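Local coordinates for annexin A8 (Homo sapiens, PDB 1W3W), which acts as an anticoagulant of the annexin family, binding calcium and phospholipid and indirectly inhibiting the thromboplastin-specific complex of the blood coagulation cascade, at residues E98-E101 with L102-M106; Y139-L143 with E144-Q148; V281-S284 with E285-N289. All coordinates share one frame; numbering follows the deposited sequence.

Contact 1: residues E98-E101 with L102-M106; sequences EAKE and LHDAM
Lys100 and Asp104 make an i to i+4 salt bridge across one turn of helix 96-107, on the partly exposed flank of a helix whose other side is buried. Lys100 NZ lies 2.5 Å from Asp104 OD2, a very short separation whose exact value deserves caution. The lysine reaches forward because its CG stands opposite the backbone N (chi1 179°), and bends at chi2 and chi4 then fold the tip over onto one carboxylate oxygen. The other oxygen, OD1, pairs with Lys107, so two cations share the aspartate. They probably offset the nearby like charge of Glu101, whose OE1 is 4.6 Å from Asp104 OD2; Glu101 turns its other oxygen, OE2, to Arg278. Beneath the side chains runs the regular alpha-helical ladder, with Asp104 N donating to Lys100 O at 2.9 Å (169°) and Leu102 N to Glu98 O at 2.9 Å. The helix belongs to the second annexin repeat, a bundle of five helices, and its residue types follow its faces. Leu102, buried, lays CG against Glu98 O at 3.3 Å and sends its branches among helices 113-122, 125-139 and 143-150. Small Ala105 sits close to Val115, Glu98 places its buried carboxylate between Arg123 and the backbone N of Tyr95, and the imidazole of His103 stacks on the Tyr139 ring.

Contact 2: residues Y139-L143 with E144-Q148; sequences YGSSL and EEDIQ
Ser142 caps the N-terminus of helix 143-150: its OG accepts from Glu145 N at 3.0 Å with an N-H...O angle of 162°. Serine suits the N-cap because its short side chain can bring an acceptor back to a first-turn amide that has no helical carbonyl before it. The same residue uses its backbone too, Ser142 O accepting from Asp146 N at 3.1 Å and opening the regular series of helical bonds, followed by Ile147 N to Leu143 O at 3.0 Å. The cap is thus a side-chain bond laid over the first backbone turn, in the second annexin repeat.

One residue earlier, Ser141 reaches past the cap to the aspartate of that turn. Its OG donates to Asp146 OD2 at 2.8 Å, meeting the syn side of this oxygen but 29° out of the carboxylate plane. OD2 has a second partner in Tyr135 OH from helix 125-139, so two groups fix the rotation of the carboxylate and tie the loop to the preceding helix. A carboxylate here also lies near the positive end of the helix dipole, which probably stabilises its negative charge.

Farther out, Gly140, the first residue to leave helical geometry after helix 125-139, has a positive phi of 68°, a conformation that a residue lacking CB adopts easily, and the chain turns there toward the cap. The buried side of the new helix is apolar. Leu143 packs among Leu102, Met106 and Met132, while Ile147 reaches Ile116, Leu120 and Leu163. These two branched side chains run across each other at an angle, and meet methyl to methyl, Leu143 CD1 3.9 Å from Ile147 CD1.

Contact 3: residues V281-S284 with E285-N289; sequences VSRS and EIDLN
Arg283 O takes two amide hydrogens at the turn between helices 273-283 and 288-299 of the fourth annexin repeat. Asp287 N, four residues on as in an alpha-helix, donates at 3.2 Å from within the carbonyl plane; Ile286 N donates at 3.1 Å from well above that plane. The doubly used carbonyl holds the tight linker where one helix gives way to the next.

The same residue closes the turn with its side chain. Arg283 grips Asp287 side-on, NE to OD1 at 2.9 Å and NH2 to OD2 at 3.0 Å. This is a two-nitrogen salt bridge, though not a coplanar one, for guanidinium and carboxylate planes stand 64° apart. Bends at chi2 and chi3 curl the arginine back to reach a residue only four positions on. Asp287 occupies the N-cap of helix 288-299 yet makes no capping bond; its CG is turned between the backbone N and the carbonyl carbon (chi1 62°), and its carboxylate serves the arginine and, through OD2, His255 ND1. Ile286 lies over one guanidinium face, CG2 3.5 Å from Arg283 NH2 and CD1 offset toward the rim, while the aspartate takes the edge. Leu254 and Phe258 of helix 254-266 also touch the arginine.

On the outer side the links are polar and partly through water. One water donates to Ser282 O and accepts from Glu285 N, bridging the two halves of the turn. Glu285 extends its carboxylate so that OE2 meets Asn53 N, and a second water joins this oxygen to Ser284 OG. That hydroxyl, on a side chain short enough to fold back on the preceding turn, donates to Val281 O at 2.8 Å.

Contacts 1 and 2 belong to the second annexin repeat and pack directly on each other, Leu102 CD1 lying 3.7 Å from Leu143 CD2; contact 3, in the fourth repeat, meets contact 1 where Glu98 OE1 comes 3.9 Å from Ser282 CB, but lies about 14 Å from contact 2 at the nearest atoms. Contacts 1 and 3 are near the centre of the chain, contact 2 farther out, and all three are partly buried. Their chemistry follows position along helices: a mid-helix charge pair on contact 1, serine capping at a helix start on contact 2, and on contact 3 a buried arginine-aspartate bridge between consecutive helices, with waters on its outer side.

Contact 1: residues E98-E101 with L102-M106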
loop_
_atom_site.group_PDB
_atom_site.type_symbol
_atom_site.label_atom_id
_atom_site.label_comp_id
_atom_site.label_asym_id
_atom_site.label_seq_id
_atom_site.Cartn_x
_atom_site.Cartn_y
_atom_site.Cartn_z
ATOM N N GLU A 98 -6.332 4.318 2.970
ATOM C CA GLU A 98 -6.398 2.937 2.485
ATOM C C GLU A 98 -7.845 2.456 2.310
ATOM O O GLU A 98 -8.161 1.758 1.348
ATOM C CB GLU A 98 -5.621 1.988 3.409
ATOM C CG GLU A 98 -4.113 2.113 3.277
ATOM C CD GLU A 98 -3.502 3.098 4.258
ATOM O OE1 GLU A 98 -2.295 2.981 4.507
ATOM O OE2 GLU A 98 -4.206 3.985 4.786
ATOM N N ALA A 99 -8.716 2.835 3.241
ATOM C CA ALA A 99 -10.143 2.536 3.124
ATOM C C ALA A 99 -10.741 3.121 1.842
ATOM O O ALA A 99 -11.537 2.458 1.177
ATOM C CB ALA A 99 -10.889 3.042 4.324
ATOM N N LYS A 100 -10.359 4.344 1.499
ATOM C CA LYS A 100 -10.808 4.968 0.262
ATOM C C LYS A 100 -10.285 4.210 -0.956
ATOM O O LYS A 100 -11.041 3.941 -1.885
ATOM C CB LYS A 100 -10.381 6.432 0.192
ATOM C CG LYS A 100 -10.802 7.167 -1.109
ATOM C CD LYS A 100 -9.609 7.833 -1.782
ATOM C CE LYS A 100 -10.039 8.869 -2.837
ATOM N NZ LYS A 100 -10.909 8.274 -3.887
ATOM N N GLU A 101 -8.999 3.858 -0.950
ATOM C CA GLU A 101 -8.417 3.085 -2.039
ATOM C C GLU A 101 -9.117 1.731 -2.227
ATOM O O GLU A 101 -9.356 1.309 -3.356
ATOM C CB GLU A 101 -6.917 2.886 -1.815
ATOM C CG GLU A 101 -6.117 4.163 -1.974
ATOM C CD GLU A 101 -6.069 4.648 -3.408
ATOM O OE1 GLU A 101 -6.446 5.805 -3.648
ATOM O OE2 GLU A 101 -5.650 3.882 -4.295
ATOM N N LEU A 102 -9.431 1.056 -1.131
ATOM C CA LEU A 102 -10.092 -0.247 -1.202
ATOM C C LEU A 102 -11.524 -0.107 -1.762
ATOM O O LEU A 102 -11.962 -0.903 -2.596
ATOM C CB LEU A 102 -10.131 -0.911 0.179
ATOM C CG LEU A 102 -8.789 -1.413 0.723
ATOM C CD1 LEU A 102 -8.878 -1.702 2.216
ATOM C CD2 LEU A 102 -8.311 -2.651 -0.028
ATOM N N HIS A 103 -12.232 0.919 -1.303
ATOM C CA HIS A 103 -13.582 1.226 -1.807
ATOM C C HIS A 103 -13.548 1.503 -3.301
ATOM O O HIS A 103 -14.351 0.943 -4.048
ATOM C CB HIS A 103 -14.160 2.437 -1.080
ATOM C CG HIS A 103 -15.592 2.742 -1.423
ATOM N ND1 HIS A 103 -16.657 2.100 -0.825
ATOM C CD2 HIS A 103 -16.131 3.651 -2.271
ATOM C CE1 HIS A 103 -17.790 2.599 -1.292
ATOM N NE2 HIS A 103 -17.498 3.540 -2.172
ATOM N N ASP A 104 -12.620 2.362 -3.727
ATOM C CA ASP A 104 -12.454 2.683 -5.133
ATOM C C ASP A 104 -12.133 1.441 -5.959
ATOM O O ASP A 104 -12.558 1.340 -7.104
ATOM C CB ASP A 104 -11.340 3.704 -5.363
ATOM C CG ASP A 104 -11.706 5.102 -4.924
ATOM O OD1 ASP A 104 -12.868 5.355 -4.517
ATOM O OD2 ASP A 104 -10.853 6.010 -4.917
ATOM N N ALA A 105 -11.380 0.505 -5.386
ATOM C CA ALA A 105 -11.010 -0.712 -6.101
ATOM C C ALA A 105 -12.218 -1.580 -6.433
ATOM O O ALA A 105 -12.170 -2.341 -7.394
ATOM C CB ALA A 105 -10.002 -1.526 -5.308
ATOM N N MET A 106 -13.276 -1.487 -5.622
ATOM C CA MET A 106 -14.468 -2.313 -5.780
ATOM C C MET A 106 -15.716 -1.592 -6.325
ATOM O O MET A 106 -16.592 -2.258 -6.845
ATOM C CB MET A 106 -14.826 -2.966 -4.450
ATOM C CG MET A 106 -13.881 -4.076 -4.048
ATOM S SD MET A 106 -14.320 -4.800 -2.496
ATOM C CE MET A 106 -13.695 -3.569 -1.384
#

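Contact 2: residues Y139-L143 with E144-Q148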
loop_
_atom_site.group_PDB
_atom_site.type_symbol
_atom_site.label_atom_id
_atom_site.label_comp_id
_atom_site.label_asym_id
_atom_site.label_seq_id
_atom_site.Cartn_x
_atom_site.Cartn_y
_atom_site.Cartn_z
ATOM N N TYR A 139 -18.171 4.368 4.565
ATOM C CA TYR A 139 -18.916 3.750 3.456
ATOM C C TYR A 139 -20.107 2.896 3.887
ATOM O O TYR A 139 -20.843 2.394 3.036
ATOM C CB TYR A 139 -17.961 2.951 2.552
ATOM C CG TYR A 139 -16.799 3.801 2.125
ATOM C CD1 TYR A 139 -17.001 4.914 1.319
ATOM C CD2 TYR A 139 -15.512 3.543 2.582
ATOM C CE1 TYR A 139 -15.951 5.742 0.958
ATOM C CE2 TYR A 139 -14.453 4.358 2.221
ATOM C CZ TYR A 139 -14.683 5.457 1.413
ATOM O OH TYR A 139 -13.655 6.274 1.062
ATOM N N GLY A 140 -20.296 2.737 5.195
ATOM C CA GLY A 140 -21.489 2.103 5.741
ATOM C C GLY A 140 -21.663 0.617 5.481
ATOM O O GLY A 140 -22.764 0.090 5.649
ATOM N N SER A 141 -20.601 -0.059 5.053
ATOM C CA SER A 141 -20.601 -1.520 4.942
ATOM C C SER A 141 -19.292 -2.079 5.482
ATOM O O SER A 141 -18.293 -1.368 5.604
ATOM C CB SER A 141 -20.793 -1.977 3.497
ATOM O OG SER A 141 -19.919 -1.290 2.619
ATOM N N SER A 142 -19.310 -3.359 5.809
ATOM C CA SER A 142 -18.135 -4.014 6.343
ATOM C C SER A 142 -17.181 -4.335 5.186
ATOM O O SER A 142 -17.618 -4.771 4.123
ATOM C CB SER A 142 -18.540 -5.274 7.108
ATOM O OG SER A 142 -17.707 -6.361 6.786
ATOM N N LEU A 143 -15.884 -4.120 5.403
ATOM C CA LEU A 143 -14.880 -4.386 4.372
ATOM C C LEU A 143 -14.876 -5.870 4.025
ATOM O O LEU A 143 -14.853 -6.250 2.864
ATOM C CB LEU A 143 -13.484 -3.933 4.834
ATOM C CG LEU A 143 -12.312 -4.240 3.894
ATOM C CD1 LEU A 143 -12.573 -3.679 2.512
ATOM C CD2 LEU A 143 -10.992 -3.718 4.455
ATOM N N GLU A 144 -14.933 -6.709 5.049
ATOM C CA GLU A 144 -14.933 -8.151 4.862
ATOM C C GLU A 144 -16.146 -8.628 4.031
ATOM O O GLU A 144 -16.018 -9.496 3.172
ATOM C CB GLU A 144 -14.869 -8.826 6.238
ATOM C CG GLU A 144 -15.649 -10.117 6.377
ATOM C CD GLU A 144 -15.151 -10.949 7.535
ATOM O OE1 GLU A 144 -15.193 -12.187 7.413
ATOM O OE2 GLU A 144 -14.699 -10.370 8.548
ATOM N N GLU A 145 -17.313 -8.036 4.273
ATOM C CA GLU A 145 -18.529 -8.387 3.526
ATOM C C GLU A 145 -18.473 -7.952 2.069
ATOM O O GLU A 145 -18.952 -8.665 1.199
ATOM C CB GLU A 145 -19.766 -7.767 4.182
ATOM C CG GLU A 145 -20.332 -8.626 5.301
ATOM C CD GLU A 145 -21.602 -8.055 5.900
ATOM O OE1 GLU A 145 -22.393 -7.423 5.158
ATOM O OE2 GLU A 145 -21.806 -8.244 7.117
ATOM N N ASP A 146 -17.892 -6.784 1.806
ATOM C CA ASP A 146 -17.729 -6.292 0.437
ATOM C C ASP A 146 -16.757 -7.162 -0.341
ATOM O O ASP A 146 -17.015 -7.485 -1.498
ATOM C CB ASP A 146 -17.270 -4.834 0.414
ATOM C CG ASP A 146 -18.401 -3.858 0.689
ATOM O OD1 ASP A 146 -19.570 -4.294 0.777
ATOM O OD2 ASP A 146 -18.228 -2.636 0.835
ATOM N N ILE A 147 -15.655 -7.562 0.299
ATOM C CA ILE A 147 -14.688 -8.445 -0.346
ATOM C C ILE A 147 -15.328 -9.812 -0.649
ATOM O O ILE A 147 -15.151 -10.344 -1.742
ATOM C CB ILE A 147 -13.385 -8.578 0.496
ATOM C CG1 ILE A 147 -12.526 -7.325 0.309
ATOM C CG2 ILE A 147 -12.590 -9.847 0.098
ATOM C CD1 ILE A 147 -11.431 -7.172 1.318
ATOM N N GLN A 148 -16.086 -10.346 0.307
ATOM C CA GLN A 148 -16.820 -11.607 0.127
ATOM C C GLN A 148 -17.746 -11.581 -1.085
ATOM O O GLN A 148 -17.845 -12.564 -1.812
ATOM C CB GLN A 148 -17.666 -11.931 1.360
ATOM C CG GLN A 148 -16.938 -12.693 2.451
ATOM C CD GLN A 148 -17.787 -12.883 3.704
ATOM O OE1 GLN A 148 -19.039 -12.832 3.604
ATOM N NE2 GLN A 148 -17.199 -13.087 4.791
#

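Contact 3: residues V281-S284 with E285-N289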
loop_
_atom_site.group_PDB
_atom_site.type_symbol
_atom_site.label_atom_id
_atom_site.label_comp_id
_atom_site.label_asym_id
_atom_site.label_seq_id
_atom_site.Cartn_x
_atom_site.Cartn_y
_atom_site.Cartn_z
ATOM N N VAL A 281 2.604 7.987 -1.171
ATOM C CA VAL A 281 1.854 8.726 -0.182
ATOM C C VAL A 281 1.740 7.957 1.134
ATOM O O VAL A 281 2.007 8.520 2.187
ATOM C CB VAL A 281 0.468 9.119 -0.705
ATOM C CG1 VAL A 281 -0.413 9.639 0.432
ATOM C CG2 VAL A 281 0.607 10.184 -1.803
ATOM N N SER A 282 1.346 6.687 1.062
ATOM C CA SER A 282 1.057 5.888 2.270
ATOM C C SER A 282 2.333 5.487 3.024
ATOM O O SER A 282 2.290 5.285 4.234
ATOM C CB SER A 282 0.168 4.672 1.946
ATOM O OG SER A 282 0.838 3.668 1.207
ATOM N N ARG A 283 3.474 5.433 2.334
ATOM C CA ARG A 283 4.739 5.099 3.000
ATOM C C ARG A 283 5.605 6.319 3.341
ATOM O O ARG A 283 6.627 6.175 3.988
ATOM C CB ARG A 283 5.527 4.096 2.166
ATOM C CG ARG A 283 4.732 2.829 1.817
ATOM C CD ARG A 283 4.091 2.163 3.016
ATOM N NE ARG A 283 5.107 1.608 3.901
ATOM C CZ ARG A 283 4.855 0.813 4.932
ATOM N NH1 ARG A 283 3.617 0.496 5.256
ATOM N NH2 ARG A 283 5.862 0.318 5.636
ATOM N N SER A 284 5.163 7.504 2.940
ATOM C CA SER A 284 5.924 8.746 3.068
ATOM C C SER A 284 6.388 9.053 4.483
ATOM O O SER A 284 7.431 9.628 4.630
ATOM C CB SER A 284 5.118 9.947 2.535
ATOM O OG SER A 284 3.960 10.170 3.314
ATOM N N GLU A 285 5.632 8.675 5.513
ATOM C CA GLU A 285 6.040 8.933 6.902
ATOM C C GLU A 285 6.375 7.666 7.705
ATOM O O GLU A 285 6.387 7.700 8.931
ATOM C CB GLU A 285 4.964 9.736 7.623
ATOM C CG GLU A 285 4.705 11.067 6.947
ATOM C CD GLU A 285 3.633 11.917 7.607
ATOM O OE1 GLU A 285 3.190 11.631 8.743
ATOM O OE2 GLU A 285 3.237 12.883 6.940
ATOM N N ILE A 286 6.623 6.556 7.016
ATOM C CA ILE A 286 7.012 5.306 7.663
ATOM C C ILE A 286 8.408 4.881 7.241
ATOM O O ILE A 286 9.317 4.814 8.072
ATOM C CB ILE A 286 6.000 4.200 7.357
ATOM C CG1 ILE A 286 4.607 4.628 7.844
ATOM C CG2 ILE A 286 6.439 2.851 8.016
ATOM C CD1 ILE A 286 3.466 3.702 7.400
ATOM N N ASP A 287 8.587 4.595 5.957
ATOM C CA ASP A 287 9.844 3.998 5.510
ATOM C C ASP A 287 10.259 4.369 4.091
ATOM O O ASP A 287 10.996 3.622 3.440
ATOM C CB ASP A 287 9.773 2.473 5.656
ATOM C CG ASP A 287 8.693 1.851 4.804
ATOM O OD1 ASP A 287 7.822 2.575 4.254
ATOM O OD2 ASP A 287 8.636 0.619 4.634
ATOM N N LEU A 288 9.854 5.545 3.633
ATOM C CA LEU A 288 10.203 5.963 2.287
ATOM C C LEU A 288 11.729 6.082 2.141
ATOM O O LEU A 288 12.274 5.768 1.090
ATOM C CB LEU A 288 9.479 7.268 1.909
ATOM C CG LEU A 288 9.593 7.712 0.446
ATOM C CD1 LEU A 288 8.963 6.735 -0.498
ATOM C CD2 LEU A 288 8.966 9.082 0.277
ATOM N N ASN A 289 12.418 6.493 3.201
ATOM C CA ASN A 289 13.899 6.523 3.183
ATOM C C ASN A 289 14.534 5.128 2.901
ATOM O O ASN A 289 15.459 5.005 2.098
ATOM C CB ASN A 289 14.433 7.122 4.492
ATOM C CG ASN A 289 14.054 6.285 5.738
ATOM O OD1 ASN A 289 12.921 5.806 5.874
ATOM N ND2 ASN A 289 15.019 6.109 6.644
HETATM O O HOH W 1 2.922 7.438 5.812
HETATM O O HOH W 2 3.275 12.797 4.193
#